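Local coordinates for protein linoleate 11-lipoxygenase (PDB 5FX8) that uses a manganese centre to oxygenate linoleic and alpha-linolenic acids, giving 11S- and 13R-hydroperoxy fatty acids, at residues G127-L137 and L519-V530; Q226-C234 and A498-T506. One frame throughout, in Å; residues are numbered along the deposited sequence.

Contact 1: residues G127-L137 and L519-V530; sequences GFKTLDDFALL and LLAWLPNERQAV
Phe128 and Glu526 hold each other twice, through a hydrogen bond from the Phe128 amide to the carboxylate and through a methylene over the ring face. Glu526 OE2 accepts with its anti lone pair, 2.7 Å from Phe128 N and at a fairly straight 161°. Glutamate is long enough to bend at chi2 (75°), so OE2 reaches the loop while CG stays above the phenyl ring, in a CH-pi contact 3.9 Å from the ring centroid. Gly127, with its positive phi, brings its slim backbone close alongside this carboxylate.

From CB outward, Phe128 first passes OE2. CG and CD2 then lie beneath Glu526 CG, and CE2 reaches the helix backbone at Glu526 CA, 3.8 Å off. Phe128 CE2 also has Ala529 CB beside it, near the ring plane, and stands over one face of Phe134, offset toward its rim. A methyl suits position 529, since two phenyl rings and Leu137 converge on it.

Leu520 forks at the other end of the contact: CD1 rests on the carbonyl oxygen of Phe128, whereas CD2 meets the edge of Phe134, 3.6 Å from CE2. Leu523 CD1 touches both Phe134 CE2 and Leu131 CD1, and Leu137 CD1 reaches Val530 CG2.

Asp133 OD2 accepts from the amides of Lys129 and Thr130, tying the loop to the start of the 3-10 turns of 131-137. In a capping box at Asn525, the N-cap of helix 526-539, Gln528 N donates to Asn525 OD1 (2.9 Å) and Asn525 N to Gln528 OE1 (2.8 Å).

Ile122 of helix 86-124 packs against Phe128, Leu137 and Glu526, and Leu131 touches Leu272 of helix 268-305. The contact thus fastens the chain leaving helix 86-124 to loop 519-525 and the first turn of helix 526-539.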
loop_
_atom_site.group_PDB
_atom_site.type_symbol
_atom_site.label_atom_id
_atom_site.label_comp_id
_atom_site.label_asym_id
_atom_site.label_seq_id
_atom_site.Cartn_x
_atom_site.Cartn_y
_atom_site.Cartn_z
ATOM N N GLY A 127 -14.438 -24.091 -12.128
ATOM C CA GLY A 127 -15.063 -22.801 -11.948
ATOM C C GLY A 127 -15.876 -22.731 -10.669
ATOM O O GLY A 127 -15.687 -23.509 -9.737
ATOM N N PHE A 128 -16.781 -21.759 -10.625
ATOM C CA PHE A 128 -17.595 -21.506 -9.449
ATOM C C PHE A 128 -18.968 -22.100 -9.701
ATOM O O PHE A 128 -19.702 -21.625 -10.570
ATOM C CB PHE A 128 -17.735 -20.014 -9.147
ATOM C CG PHE A 128 -16.448 -19.315 -8.861
ATOM C CD1 PHE A 128 -15.381 -19.996 -8.325
ATOM C CD2 PHE A 128 -16.311 -17.960 -9.134
ATOM C CE1 PHE A 128 -14.207 -19.352 -8.074
ATOM C CE2 PHE A 128 -15.128 -17.309 -8.871
ATOM C CZ PHE A 128 -14.080 -18.004 -8.345
ATOM N N LYS A 129 -19.320 -23.120 -8.928
ATOM C CA LYS A 129 -20.687 -23.619 -8.912
ATOM C C LYS A 129 -21.479 -23.133 -7.711
ATOM O O LYS A 129 -22.706 -23.137 -7.764
ATOM C CB LYS A 129 -20.694 -25.147 -8.919
ATOM C CG LYS A 129 -19.652 -25.751 -9.820
ATOM C CD LYS A 129 -18.741 -26.687 -9.047
ATOM C CE LYS A 129 -17.858 -27.467 -9.995
ATOM N NZ LYS A 129 -17.099 -26.517 -10.838
ATOM N N THR A 130 -20.813 -22.736 -6.633
ATOM C CA THR A 130 -21.489 -22.271 -5.431
ATOM C C THR A 130 -20.626 -21.188 -4.800
ATOM O O THR A 130 -19.478 -20.991 -5.189
ATOM C CB THR A 130 -21.752 -23.428 -4.462
ATOM O OG1 THR A 130 -22.328 -22.914 -3.260
ATOM C CG2 THR A 130 -20.468 -24.149 -4.112
ATOM N N LEU A 131 -21.184 -20.468 -3.824
ATOM C CA LEU A 131 -20.418 -19.392 -3.196
ATOM C C LEU A 131 -19.174 -19.901 -2.474
ATOM O O LEU A 131 -18.238 -19.131 -2.267
ATOM C CB LEU A 131 -21.289 -18.602 -2.219
ATOM C CG LEU A 131 -21.730 -17.181 -2.585
ATOM C CD1 LEU A 131 -22.387 -17.141 -3.926
ATOM C CD2 LEU A 131 -22.705 -16.674 -1.585
ATOM N N ASP A 132 -19.126 -21.175 -2.096
ATOM C CA ASP A 132 -17.976 -21.655 -1.341
ATOM C C ASP A 132 -16.757 -21.826 -2.230
ATOM O O ASP A 132 -15.629 -21.772 -1.737
ATOM C CB ASP A 132 -18.306 -22.977 -0.646
ATOM C CG ASP A 132 -19.685 -23.029 -0.109
ATOM O OD1 ASP A 132 -19.912 -22.459 0.921
ATOM O OD2 ASP A 132 -20.548 -23.637 -0.721
ATOM N N ASP A 133 -16.955 -22.036 -3.535
ATOM C CA ASP A 133 -15.824 -22.172 -4.447
ATOM C C ASP A 133 -15.042 -20.879 -4.584
ATOM O O ASP A 133 -13.927 -20.900 -5.106
ATOM C CB ASP A 133 -16.286 -22.634 -5.829
ATOM C CG ASP A 133 -17.060 -23.931 -5.780
ATOM O OD1 ASP A 133 -16.736 -24.754 -4.901
ATOM O OD2 ASP A 133 -17.999 -24.116 -6.595
ATOM N N PHE A 134 -15.596 -19.759 -4.129
ATOM C CA PHE A 134 -14.823 -18.533 -4.093
ATOM C C PHE A 134 -13.594 -18.661 -3.221
ATOM O O PHE A 134 -12.658 -17.886 -3.386
ATOM C CB PHE A 134 -15.679 -17.379 -3.610
ATOM C CG PHE A 134 -16.370 -16.644 -4.699
ATOM C CD1 PHE A 134 -15.736 -15.613 -5.368
ATOM C CD2 PHE A 134 -17.650 -16.977 -5.066
ATOM C CE1 PHE A 134 -16.372 -14.928 -6.386
ATOM C CE2 PHE A 134 -18.292 -16.291 -6.085
ATOM C CZ PHE A 134 -17.651 -15.266 -6.739
ATOM N N ALA A 135 -13.558 -19.627 -2.313
ATOM C CA ALA A 135 -12.352 -19.821 -1.528
ATOM C C ALA A 135 -11.197 -20.316 -2.382
ATOM O O ALA A 135 -10.041 -20.122 -2.014
ATOM C CB ALA A 135 -12.616 -20.790 -0.382
ATOM N N LEU A 136 -11.483 -20.970 -3.509
ATOM C CA LEU A 136 -10.432 -21.364 -4.437
ATOM C C LEU A 136 -9.652 -20.166 -4.931
ATOM O O LEU A 136 -8.494 -20.299 -5.314
ATOM C CB LEU A 136 -11.032 -22.102 -5.630
ATOM C CG LEU A 136 -11.894 -23.311 -5.318
ATOM C CD1 LEU A 136 -12.729 -23.614 -6.517
ATOM C CD2 LEU A 136 -11.009 -24.467 -4.984
ATOM N N LEU A 137 -10.266 -19.000 -4.924
ATOM C CA LEU A 137 -9.572 -17.782 -5.270
ATOM C C LEU A 137 -8.389 -17.488 -4.348
ATOM O O LEU A 137 -7.443 -16.820 -4.768
ATOM C CB LEU A 137 -10.601 -16.681 -5.223
ATOM C CG LEU A 137 -10.440 -15.381 -5.949
ATOM C CD1 LEU A 137 -10.160 -15.641 -7.375
ATOM C CD2 LEU A 137 -11.763 -14.692 -5.763
ATOM N N LEU A 519 -26.492 -15.256 -4.659
ATOM C CA LEU A 519 -26.409 -15.997 -5.921
ATOM C C LEU A 519 -25.209 -15.547 -6.748
ATOM O O LEU A 519 -24.822 -14.382 -6.714
ATOM C CB LEU A 519 -27.705 -15.817 -6.718
ATOM C CG LEU A 519 -28.067 -16.729 -7.889
ATOM C CD1 LEU A 519 -27.059 -16.663 -9.023
ATOM C CD2 LEU A 519 -28.263 -18.174 -7.404
ATOM N N LEU A 520 -24.639 -16.477 -7.519
ATOM C CA LEU A 520 -23.459 -16.174 -8.312
ATOM C C LEU A 520 -23.716 -15.117 -9.361
ATOM O O LEU A 520 -22.758 -14.569 -9.899
ATOM C CB LEU A 520 -22.943 -17.427 -9.001
ATOM C CG LEU A 520 -22.378 -18.509 -8.099
ATOM C CD1 LEU A 520 -22.126 -19.743 -8.886
ATOM C CD2 LEU A 520 -21.097 -18.054 -7.494
ATOM N N ALA A 521 -24.971 -14.818 -9.673
ATOM C CA ALA A 521 -25.234 -13.959 -10.815
ATOM C C ALA A 521 -24.880 -12.517 -10.528
ATOM O O ALA A 521 -24.626 -11.749 -11.454
ATOM C CB ALA A 521 -26.690 -14.066 -11.236
ATOM N N TRP A 522 -24.868 -12.119 -9.269
ATOM C CA TRP A 522 -24.489 -10.749 -8.977
ATOM C C TRP A 522 -22.986 -10.606 -8.874
ATOM O O TRP A 522 -22.464 -9.506 -9.017
ATOM C CB TRP A 522 -25.188 -10.284 -7.700
ATOM C CG TRP A 522 -26.668 -9.938 -7.900
ATOM C CD1 TRP A 522 -27.187 -8.701 -8.154
ATOM C CD2 TRP A 522 -27.792 -10.837 -7.871
ATOM N NE1 TRP A 522 -28.554 -8.769 -8.279
ATOM C CE2 TRP A 522 -28.950 -10.070 -8.117
ATOM C CE3 TRP A 522 -27.934 -12.215 -7.665
ATOM C CZ2 TRP A 522 -30.229 -10.638 -8.163
ATOM C CZ3 TRP A 522 -29.216 -12.775 -7.708
ATOM C CH2 TRP A 522 -30.332 -11.988 -7.958
ATOM N N LEU A 523 -22.312 -11.660 -8.707
ATOM C CA LEU A 523 -20.906 -11.643 -8.369
ATOM C C LEU A 523 -20.056 -11.800 -9.616
ATOM O O LEU A 523 -20.534 -12.256 -10.644
ATOM C CB LEU A 523 -20.606 -12.768 -7.375
ATOM C CG LEU A 523 -21.181 -12.586 -5.978
ATOM C CD1 LEU A 523 -20.840 -13.757 -5.133
ATOM C CD2 LEU A 523 -20.553 -11.351 -5.382
ATOM N N PRO A 524 -18.781 -11.438 -9.576
ATOM C CA PRO A 524 -17.947 -11.634 -10.762
ATOM C C PRO A 524 -17.779 -13.106 -11.105
ATOM O O PRO A 524 -17.899 -13.991 -10.257
ATOM C CB PRO A 524 -16.613 -11.007 -10.352
ATOM C CG PRO A 524 -16.634 -11.028 -8.865
ATOM C CD PRO A 524 -18.040 -10.726 -8.523
ATOM N N ASN A 525 -17.486 -13.366 -12.370
ATOM C CA ASN A 525 -17.155 -14.718 -12.778
ATOM C C ASN A 525 -15.696 -15.008 -12.432
ATOM O O ASN A 525 -15.002 -14.182 -11.853
ATOM C CB ASN A 525 -17.446 -14.902 -14.258
ATOM C CG ASN A 525 -16.582 -14.040 -15.123
ATOM O OD1 ASN A 525 -15.392 -13.899 -14.892
ATOM N ND2 ASN A 525 -17.176 -13.462 -16.143
ATOM N N GLU A 526 -15.208 -16.180 -12.813
ATOM C CA GLU A 526 -13.872 -16.589 -12.394
ATOM C C GLU A 526 -12.806 -15.595 -12.840
ATOM O O GLU A 526 -11.934 -15.213 -12.058
ATOM C CB GLU A 526 -13.567 -17.982 -12.939
ATOM C CG GLU A 526 -14.491 -19.077 -12.423
ATOM C CD GLU A 526 -15.886 -19.064 -13.034
ATOM O OE1 GLU A 526 -16.163 -18.268 -13.957
ATOM O OE2 GLU A 526 -16.721 -19.865 -12.574
ATOM N N ARG A 527 -12.858 -15.173 -14.098
ATOM C CA ARG A 527 -11.851 -14.264 -14.622
ATOM C C ARG A 527 -11.950 -12.900 -13.951
ATOM O O ARG A 527 -10.935 -12.278 -13.609
ATOM C CB ARG A 527 -12.027 -14.148 -16.131
ATOM C CG ARG A 527 -11.259 -13.029 -16.748
ATOM C CD ARG A 527 -10.127 -13.552 -17.546
ATOM N NE ARG A 527 -10.630 -14.267 -18.705
ATOM C CZ ARG A 527 -9.862 -14.794 -19.649
ATOM N NH1 ARG A 527 -8.543 -14.687 -19.572
ATOM N NH2 ARG A 527 -10.417 -15.424 -20.670
ATOM N N GLN A 528 -13.174 -12.428 -13.750
ATOM C CA GLN A 528 -13.374 -11.125 -13.158
ATOM C C GLN A 528 -12.947 -11.122 -11.701
ATOM O O GLN A 528 -12.383 -10.134 -11.223
ATOM C CB GLN A 528 -14.837 -10.725 -13.316
ATOM C CG GLN A 528 -15.276 -10.709 -14.748
ATOM C CD GLN A 528 -16.763 -10.602 -14.941
ATOM O OE1 GLN A 528 -17.552 -11.193 -14.210
ATOM N NE2 GLN A 528 -17.158 -9.845 -15.945
ATOM N N ALA A 529 -13.192 -12.232 -10.996
ATOM C CA ALA A 529 -12.810 -12.373 -9.600
ATOM C C ALA A 529 -11.302 -12.412 -9.445
ATOM O O ALA A 529 -10.742 -11.774 -8.544
ATOM C CB ALA A 529 -13.425 -13.639 -9.025
ATOM N N VAL A 530 -10.629 -13.171 -10.306
ATOM C CA VAL A 530 -9.173 -13.161 -10.302
ATOM C C VAL A 530 -8.659 -11.771 -10.615
ATOM O O VAL A 530 -7.612 -11.355 -10.114
ATOM C CB VAL A 530 -8.630 -14.212 -11.289
ATOM C CG1 VAL A 530 -7.151 -14.154 -11.374
ATOM C CG2 VAL A 530 -9.023 -15.568 -10.826
#

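Contact 2: residues Q226-C234 and A498-T506; sequences QPGRYAAAC and AALYAPIPT
Tyr230 lies flat on the Ala502-Pro503 peptide: Ala502 C lies 3.3 Å above the ring plane, toward the rim, and Pro503 N nearer the centre. With CG anti to its carbonyl carbon (chi1 -49°), the ring turns over the opposing chain and runs alongside the proline, whose CG makes a CH-pi contact 4.0 Å from the ring centroid. A flat aromatic suits this place, matching both the planar peptide and the rigid pyrrolidine.

At the ring's edge, Leu500 O takes the Tyr230 amide, 2.8 Å from Tyr230 N, and a water receives the Leu500 amide and donates to Tyr230 O. This is a single antiparallel bridge, a hydrogen-bonded pair between two irregular chains. It follows a type II turn, Gln226 to Arg229, in which Gly228 takes the positive phi of the third position. The turn lies in the connection from strand 212-216 to strand 235-241. The buried side is here: Leu500 and Ile504 pack toward Met277 of helix 268-305, and Ile504 CD1 comes within 4.3 Å of the buried Ala232 CB.

The solvent side holds Pro227, Gly228 and Pro503, all exposed. Between the two, close but partly exposed, Arg229 runs beside Tyr501, whose CE2 sits over the centre of the guanidinium, 3.5 Å from Arg229 CZ, the planes 41° apart. Arg229 NH1 turns back to Gly228 O in a weak bond.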
loop_
_atom_site.group_PDB
_atom_site.type_symbol
_atom_site.label_atom_id
_atom_site.label_comp_id
_atom_site.label_asym_id
_atom_site.label_seq_id
_atom_site.Cartn_x
_atom_site.Cartn_y
_atom_site.Cartn_z
ATOM N N GLN A 226 -21.522 1.518 -15.019
ATOM C CA GLN A 226 -21.119 1.140 -16.355
ATOM C C GLN A 226 -22.059 0.068 -16.893
ATOM O O GLN A 226 -22.555 -0.763 -16.132
ATOM C CB GLN A 226 -19.703 0.590 -16.352
ATOM C CG GLN A 226 -18.630 1.501 -15.819
ATOM C CD GLN A 226 -17.304 0.850 -15.992
ATOM O OE1 GLN A 226 -16.772 0.824 -17.095
ATOM N NE2 GLN A 226 -16.775 0.276 -14.928
ATOM N N PRO A 227 -22.286 0.041 -18.201
ATOM C CA PRO A 227 -23.145 -1.002 -18.782
ATOM C C PRO A 227 -22.666 -2.401 -18.429
ATOM O O PRO A 227 -21.469 -2.679 -18.393
ATOM C CB PRO A 227 -23.049 -0.738 -20.292
ATOM C CG PRO A 227 -21.831 0.127 -20.464
ATOM C CD PRO A 227 -21.737 0.949 -19.219
ATOM N N GLY A 228 -23.617 -3.292 -18.179
ATOM C CA GLY A 228 -23.298 -4.607 -17.674
ATOM C C GLY A 228 -22.950 -4.650 -16.198
ATOM O O GLY A 228 -22.737 -5.743 -15.666
ATOM N N ARG A 229 -22.882 -3.487 -15.534
ATOM C CA ARG A 229 -22.624 -3.316 -14.119
ATOM C C ARG A 229 -23.814 -2.677 -13.435
ATOM O O ARG A 229 -24.577 -1.917 -14.032
ATOM C CB ARG A 229 -21.423 -2.424 -13.858
ATOM C CG ARG A 229 -20.214 -2.846 -14.617
ATOM C CD ARG A 229 -19.747 -4.250 -14.300
ATOM N NE ARG A 229 -18.549 -4.591 -15.025
ATOM C CZ ARG A 229 -18.549 -5.292 -16.170
ATOM N NH1 ARG A 229 -19.654 -5.710 -16.773
ATOM N NH2 ARG A 229 -17.414 -5.566 -16.758
ATOM N N TYR A 230 -23.932 -2.968 -12.152
ATOM C CA TYR A 230 -25.041 -2.471 -11.378
ATOM C C TYR A 230 -24.533 -2.094 -9.997
ATOM O O TYR A 230 -23.438 -2.484 -9.597
ATOM C CB TYR A 230 -26.137 -3.521 -11.313
ATOM C CG TYR A 230 -26.485 -4.080 -12.652
ATOM C CD1 TYR A 230 -25.784 -5.150 -13.186
ATOM C CD2 TYR A 230 -27.526 -3.541 -13.389
ATOM C CE1 TYR A 230 -26.102 -5.655 -14.410
ATOM C CE2 TYR A 230 -27.868 -4.048 -14.607
ATOM C CZ TYR A 230 -27.161 -5.099 -15.119
ATOM O OH TYR A 230 -27.508 -5.599 -16.351
ATOM N N ALA A 231 -25.339 -1.327 -9.267
ATOM C CA ALA A 231 -24.931 -0.838 -7.959
ATOM C C ALA A 231 -26.124 -0.208 -7.264
ATOM O O ALA A 231 -27.025 0.305 -7.924
ATOM C CB ALA A 231 -23.800 0.187 -8.076
ATOM N N ALA A 232 -26.106 -0.215 -5.929
ATOM C CA ALA A 232 -27.160 0.398 -5.135
ATOM C C ALA A 232 -26.649 1.709 -4.549
ATOM O O ALA A 232 -25.662 2.264 -5.027
ATOM C CB ALA A 232 -27.648 -0.581 -4.061
ATOM N N ALA A 233 -27.334 2.219 -3.531
ATOM C CA ALA A 233 -26.857 3.371 -2.778
ATOM C C ALA A 233 -27.262 3.139 -1.315
ATOM O O ALA A 233 -28.116 3.802 -0.734
ATOM C CB ALA A 233 -27.403 4.677 -3.344
ATOM N N CYS A 234 -26.633 2.149 -0.693
ATOM C CA CYS A 234 -27.170 1.597 0.540
ATOM C C CYS A 234 -27.010 2.543 1.719
ATOM O O CYS A 234 -26.018 3.261 1.849
ATOM C CB CYS A 234 -26.500 0.277 0.864
ATOM S SG CYS A 234 -27.025 -1.017 -0.232
ATOM N N ALA A 498 -16.010 -5.661 -6.209
ATOM C CA ALA A 498 -15.818 -4.345 -6.794
ATOM C C ALA A 498 -17.001 -3.921 -7.659
ATOM O O ALA A 498 -17.312 -2.736 -7.738
ATOM C CB ALA A 498 -14.545 -4.333 -7.612
ATOM N N ALA A 499 -17.685 -4.863 -8.298
ATOM C CA ALA A 499 -18.837 -4.528 -9.111
ATOM C C ALA A 499 -19.931 -5.567 -8.922
ATOM O O ALA A 499 -19.661 -6.715 -8.575
ATOM C CB ALA A 499 -18.458 -4.439 -10.594
ATOM N N LEU A 500 -21.170 -5.167 -9.186
ATOM C CA LEU A 500 -22.283 -6.108 -9.239
ATOM C C LEU A 500 -22.666 -6.367 -10.690
ATOM O O LEU A 500 -22.737 -5.437 -11.497
ATOM C CB LEU A 500 -23.488 -5.588 -8.467
ATOM C CG LEU A 500 -23.217 -5.075 -7.053
ATOM C CD1 LEU A 500 -24.533 -4.686 -6.416
ATOM C CD2 LEU A 500 -22.512 -6.126 -6.217
ATOM N N TYR A 501 -22.923 -7.631 -11.010
ATOM C CA TYR A 501 -23.057 -8.087 -12.382
ATOM C C TYR A 501 -24.481 -8.501 -12.720
ATOM O O TYR A 501 -24.721 -9.049 -13.788
ATOM C CB TYR A 501 -22.062 -9.223 -12.647
ATOM C CG TYR A 501 -20.618 -8.744 -12.671
ATOM C CD1 TYR A 501 -19.887 -8.649 -11.495
ATOM C CD2 TYR A 501 -19.997 -8.351 -13.863
ATOM C CE1 TYR A 501 -18.605 -8.212 -11.492
ATOM C CE2 TYR A 501 -18.698 -7.907 -13.866
ATOM C CZ TYR A 501 -18.021 -7.836 -12.662
ATOM O OH TYR A 501 -16.740 -7.401 -12.582
ATOM N N ALA A 502 -25.433 -8.215 -11.854
ATOM C CA ALA A 502 -26.820 -8.508 -12.123
ATOM C C ALA A 502 -27.642 -7.375 -11.542
ATOM O O ALA A 502 -27.236 -6.758 -10.557
ATOM C CB ALA A 502 -27.247 -9.852 -11.515
ATOM N N PRO A 503 -28.788 -7.069 -12.137
ATOM C CA PRO A 503 -29.551 -5.892 -11.713
ATOM C C PRO A 503 -30.027 -6.001 -10.280
ATOM O O PRO A 503 -30.308 -7.088 -9.773
ATOM C CB PRO A 503 -30.740 -5.877 -12.680
ATOM C CG PRO A 503 -30.267 -6.604 -13.833
ATOM C CD PRO A 503 -29.371 -7.683 -13.338
ATOM N N ILE A 504 -30.144 -4.840 -9.648
ATOM C CA ILE A 504 -30.639 -4.768 -8.274
ATOM C C ILE A 504 -32.035 -5.356 -8.222
ATOM O O ILE A 504 -32.924 -4.875 -8.947
ATOM C CB ILE A 504 -30.658 -3.314 -7.776
ATOM C CG1 ILE A 504 -29.257 -2.710 -7.766
ATOM C CG2 ILE A 504 -31.325 -3.223 -6.424
ATOM C CD1 ILE A 504 -28.290 -3.525 -7.064
ATOM N N PRO A 505 -32.293 -6.340 -7.362
ATOM C CA PRO A 505 -33.625 -6.960 -7.308
ATOM C C PRO A 505 -34.760 -5.965 -7.117
ATOM O O PRO A 505 -34.590 -4.875 -6.566
ATOM C CB PRO A 505 -33.521 -7.910 -6.112
ATOM C CG PRO A 505 -32.046 -8.211 -5.998
ATOM C CD PRO A 505 -31.348 -6.958 -6.412
ATOM N N THR A 506 -35.939 -6.366 -7.601
ATOM C CA THR A 506 -37.172 -5.603 -7.445
ATOM C C THR A 506 -38.184 -6.265 -6.515
ATOM O O THR A 506 -39.230 -5.669 -6.261
ATOM C CB THR A 506 -37.827 -5.357 -8.807
ATOM O OG1 THR A 506 -38.044 -6.605 -9.485
ATOM C CG2 THR A 506 -36.952 -4.496 -9.642
HETATM O O HOH W 1 -21.032 -2.057 -8.587
#

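Neither contact lies near the manganese site, and their centres are about 16 Å apart. About half the touching residues of contact 1 are buried, with Val530 beside a glycan sugar; in contact 2 about a third are. Segments 498-506 and 519-530 also meet directly: the Tyr501 amide probably bonds to Trp522 O, and Trp522 NE1 probably to Pro503 O, so one tryptophan bridges the two contacts. Both rest on helix 268-305, at Leu272 and Met277. Contact 1 packs a 3-10 segment against a loop and a helix start, with aliphatic and aromatic side chains and one carboxylate-amide bond, whereas contact 2 joins two irregular loops through backbone polar groups, a water and flat groups.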